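Local atomic coordinates of uncharacterized protein (Parabacteroides merdae ATCC 43184, PDB entry 4OPW), a protein that is of unknown function but, as a putative adhesin with an auto-transporter adhesin head domain, probably takes part in cell adhesion. Residues I18-I24 / I59-L64. Residues are numbered along the deposited sequence; the frame is centred on the assembly and turned at random.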
loop_
_atom_site.group_PDB
_atom_site.type_symbol
_atom_site.label_atom_id
_atom_site.label_comp_id
_atom_site.label_asym_id
_atom_site.label_seq_id
_atom_site.Cartn_x
_atom_site.Cartn_y
_atom_site.Cartn_z
ATOM N N ILE A 18 -23.569 -1.615 -3.950
ATOM C CA ILE A 18 -22.669 -2.702 -3.579
ATOM C C ILE A 18 -22.903 -3.079 -2.124
ATOM O O ILE A 18 -23.227 -2.217 -1.305
ATOM C CB ILE A 18 -21.182 -2.324 -3.862
ATOM C CG1 ILE A 18 -20.253 -3.565 -3.783
ATOM C CG2 ILE A 18 -20.677 -1.160 -2.971
ATOM C CD1 ILE A 18 -18.756 -3.298 -4.207
ATOM N N ASP A 19 -22.716 -4.379 -1.804
ATOM C CA ASP A 19 -22.824 -4.914 -0.448
ATOM C C ASP A 19 -21.680 -4.383 0.419
ATOM O O ASP A 19 -20.743 -3.744 -0.092
ATOM C CB ASP A 19 -22.787 -6.457 -0.476
ATOM C CG ASP A 19 -24.050 -7.166 -0.961
ATOM O OD1 ASP A 19 -25.112 -6.509 -1.048
ATOM O OD2 ASP A 19 -23.974 -8.384 -1.244
ATOM N N ASP A 20 -21.751 -4.652 1.738
ATOM C CA ASP A 20 -20.707 -4.227 2.669
ATOM C C ASP A 20 -19.432 -5.033 2.471
ATOM O O ASP A 20 -19.474 -6.268 2.349
ATOM C CB ASP A 20 -21.202 -4.413 4.126
ATOM C CG ASP A 20 -22.261 -3.445 4.605
ATOM O OD1 ASP A 20 -22.621 -2.528 3.838
ATOM O OD2 ASP A 20 -22.735 -3.608 5.756
ATOM N N PHE A 21 -18.299 -4.333 2.446
ATOM C CA PHE A 21 -16.974 -4.960 2.404
ATOM C C PHE A 21 -16.051 -4.214 3.357
ATOM O O PHE A 21 -16.241 -3.013 3.566
ATOM C CB PHE A 21 -16.385 -5.022 0.975
ATOM C CG PHE A 21 -16.118 -3.682 0.332
ATOM C CD1 PHE A 21 -14.891 -3.038 0.504
ATOM C CD2 PHE A 21 -17.092 -3.057 -0.442
ATOM C CE1 PHE A 21 -14.656 -1.777 -0.058
ATOM C CE2 PHE A 21 -16.842 -1.810 -1.039
ATOM C CZ PHE A 21 -15.632 -1.172 -0.833
ATOM N N ASN A 22 -15.036 -4.895 3.904
ATOM C CA ASN A 22 -14.065 -4.220 4.776
ATOM C C ASN A 22 -12.626 -4.561 4.314
ATOM O O ASN A 22 -11.649 -4.214 4.981
ATOM C CB ASN A 22 -14.287 -4.582 6.263
ATOM C CG ASN A 22 -14.111 -6.051 6.581
ATOM O OD1 ASN A 22 -13.656 -6.842 5.748
ATOM N ND2 ASN A 22 -14.493 -6.442 7.800
ATOM N N ALA A 23 -12.508 -5.261 3.163
ATOM C CA ALA A 23 -11.226 -5.679 2.620
ATOM C C ALA A 23 -11.322 -5.698 1.119
ATOM O O ALA A 23 -12.391 -5.992 0.557
ATOM C CB ALA A 23 -10.831 -7.060 3.162
ATOM N N ILE A 24 -10.213 -5.338 0.455
ATOM C CA ILE A 24 -10.170 -5.239 -1.001
ATOM C C ILE A 24 -9.014 -6.071 -1.556
ATOM O O ILE A 24 -7.911 -6.037 -1.005
ATOM C CB ILE A 24 -10.028 -3.743 -1.444
ATOM C CG1 ILE A 24 -11.223 -2.878 -0.976
ATOM C CG2 ILE A 24 -9.849 -3.627 -2.991
ATOM C CD1 ILE A 24 -10.984 -1.307 -1.046
ATOM N N ILE A 59 -18.146 -10.286 -3.507
ATOM C CA ILE A 59 -17.858 -10.104 -2.082
ATOM C C ILE A 59 -18.080 -11.451 -1.369
ATOM O O ILE A 59 -19.160 -12.048 -1.466
ATOM C CB ILE A 59 -18.681 -8.942 -1.445
ATOM C CG1 ILE A 59 -18.304 -7.585 -2.086
ATOM C CG2 ILE A 59 -18.487 -8.889 0.093
ATOM C CD1 ILE A 59 -19.229 -6.416 -1.728
ATOM N N GLN A 60 -17.026 -11.938 -0.704
ATOM C CA GLN A 60 -17.052 -13.181 0.074
ATOM C C GLN A 60 -16.512 -12.871 1.451
ATOM O O GLN A 60 -15.394 -12.352 1.549
ATOM C CB GLN A 60 -16.212 -14.292 -0.612
ATOM C CG GLN A 60 -16.696 -14.737 -2.000
ATOM C CD GLN A 60 -18.093 -15.312 -2.006
ATOM O OE1 GLN A 60 -18.502 -16.049 -1.099
ATOM N NE2 GLN A 60 -18.849 -15.006 -3.050
ATOM N N ASP A 61 -17.320 -13.092 2.507
ATOM C CA ASP A 61 -16.909 -12.825 3.897
ATOM C C ASP A 61 -16.337 -11.377 4.030
ATOM O O ASP A 61 -15.265 -11.160 4.603
ATOM C CB ASP A 61 -15.886 -13.898 4.363
ATOM C CG ASP A 61 -15.477 -13.836 5.826
ATOM O OD1 ASP A 61 -16.315 -13.425 6.662
ATOM O OD2 ASP A 61 -14.303 -14.168 6.129
ATOM N N ARG A 62 -17.076 -10.402 3.449
ATOM C CA ARG A 62 -16.778 -8.958 3.430
ATOM C C ARG A 62 -15.445 -8.617 2.696
ATOM O O ARG A 62 -14.957 -7.495 2.819
ATOM C CB ARG A 62 -16.812 -8.345 4.844
ATOM C CG ARG A 62 -18.247 -8.268 5.394
ATOM C CD ARG A 62 -18.293 -7.783 6.842
ATOM N NE ARG A 62 -17.692 -8.751 7.758
ATOM C CZ ARG A 62 -17.350 -8.486 9.013
ATOM N NH1 ARG A 62 -17.540 -7.276 9.521
ATOM N NH2 ARG A 62 -16.798 -9.429 9.767
ATOM N N VAL A 63 -14.911 -9.553 1.882
ATOM C CA VAL A 63 -13.721 -9.299 1.055
ATOM C C VAL A 63 -14.193 -9.027 -0.356
ATOM O O VAL A 63 -14.812 -9.892 -0.984
ATOM C CB VAL A 63 -12.673 -10.442 1.092
ATOM C CG1 VAL A 63 -11.460 -10.108 0.216
ATOM C CG2 VAL A 63 -12.249 -10.740 2.537
ATOM N N LEU A 64 -13.913 -7.830 -0.851
ATOM C CA LEU A 64 -14.280 -7.461 -2.205
ATOM C C LEU A 64 -13.138 -7.787 -3.172
ATOM O O LEU A 64 -12.005 -7.343 -2.967
ATOM C CB LEU A 64 -14.636 -5.951 -2.273
ATOM C CG LEU A 64 -14.699 -5.332 -3.695
ATOM C CD1 LEU A 64 -15.910 -5.879 -4.511
ATOM C CD2 LEU A 64 -14.798 -3.811 -3.627
#
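Leu64 places one methyl squarely over the Phe21 ring: CD2 stands 3.8 Å from the ring centroid and only 8° off the normal, the geometry of a CH-pi contact over the face. The torsions are consistent with this. Phe21 has CG between its backbone N and carbonyl carbon (chi1 64°), while in Leu64 chi1 sends CG opposite the backbone N and chi2 then turns CD2 onto the ring, leaving CD1 3.9 Å from Ile18 CD1. Ile59 drives its CD1 among three residues of 18-24, reaching Ile18 CG1 at 3.7 Å, the backbone O of Asp19 and, less closely, Phe21 CB; its side chain crosses those of Ile18 and Phe21 at about a right angle. Tyr34, Thr83 and Ser85 also touch Phe21; the Phe21-Leu64 pair is buried, whereas Ile18 and Ile59 stay partly exposed.

Backbone bonds fix the alignment. Arg62 O accepts from Asn22 N at 2.8 Å, in the carbonyl plane, so this carbonyl has one firm bond and a weak second one, to Ala23 N. Leu64 N donates to Ala23 O at 2.8 Å with a nearly straight N-H...O angle of 171°. On the sheet face opposite Leu64 and Ile24, Ala23 CB meets Val63 CG2 at 4.0 Å.

The type I' turn Gln60–Val63 makes 55-60 and 63-66 a beta hairpin, and 63-66 pairs in parallel with 23-27, joining that hairpin to the edge of the stacked parallel strands of a beta-solenoid, consistent with the pectate-lyase-like clan.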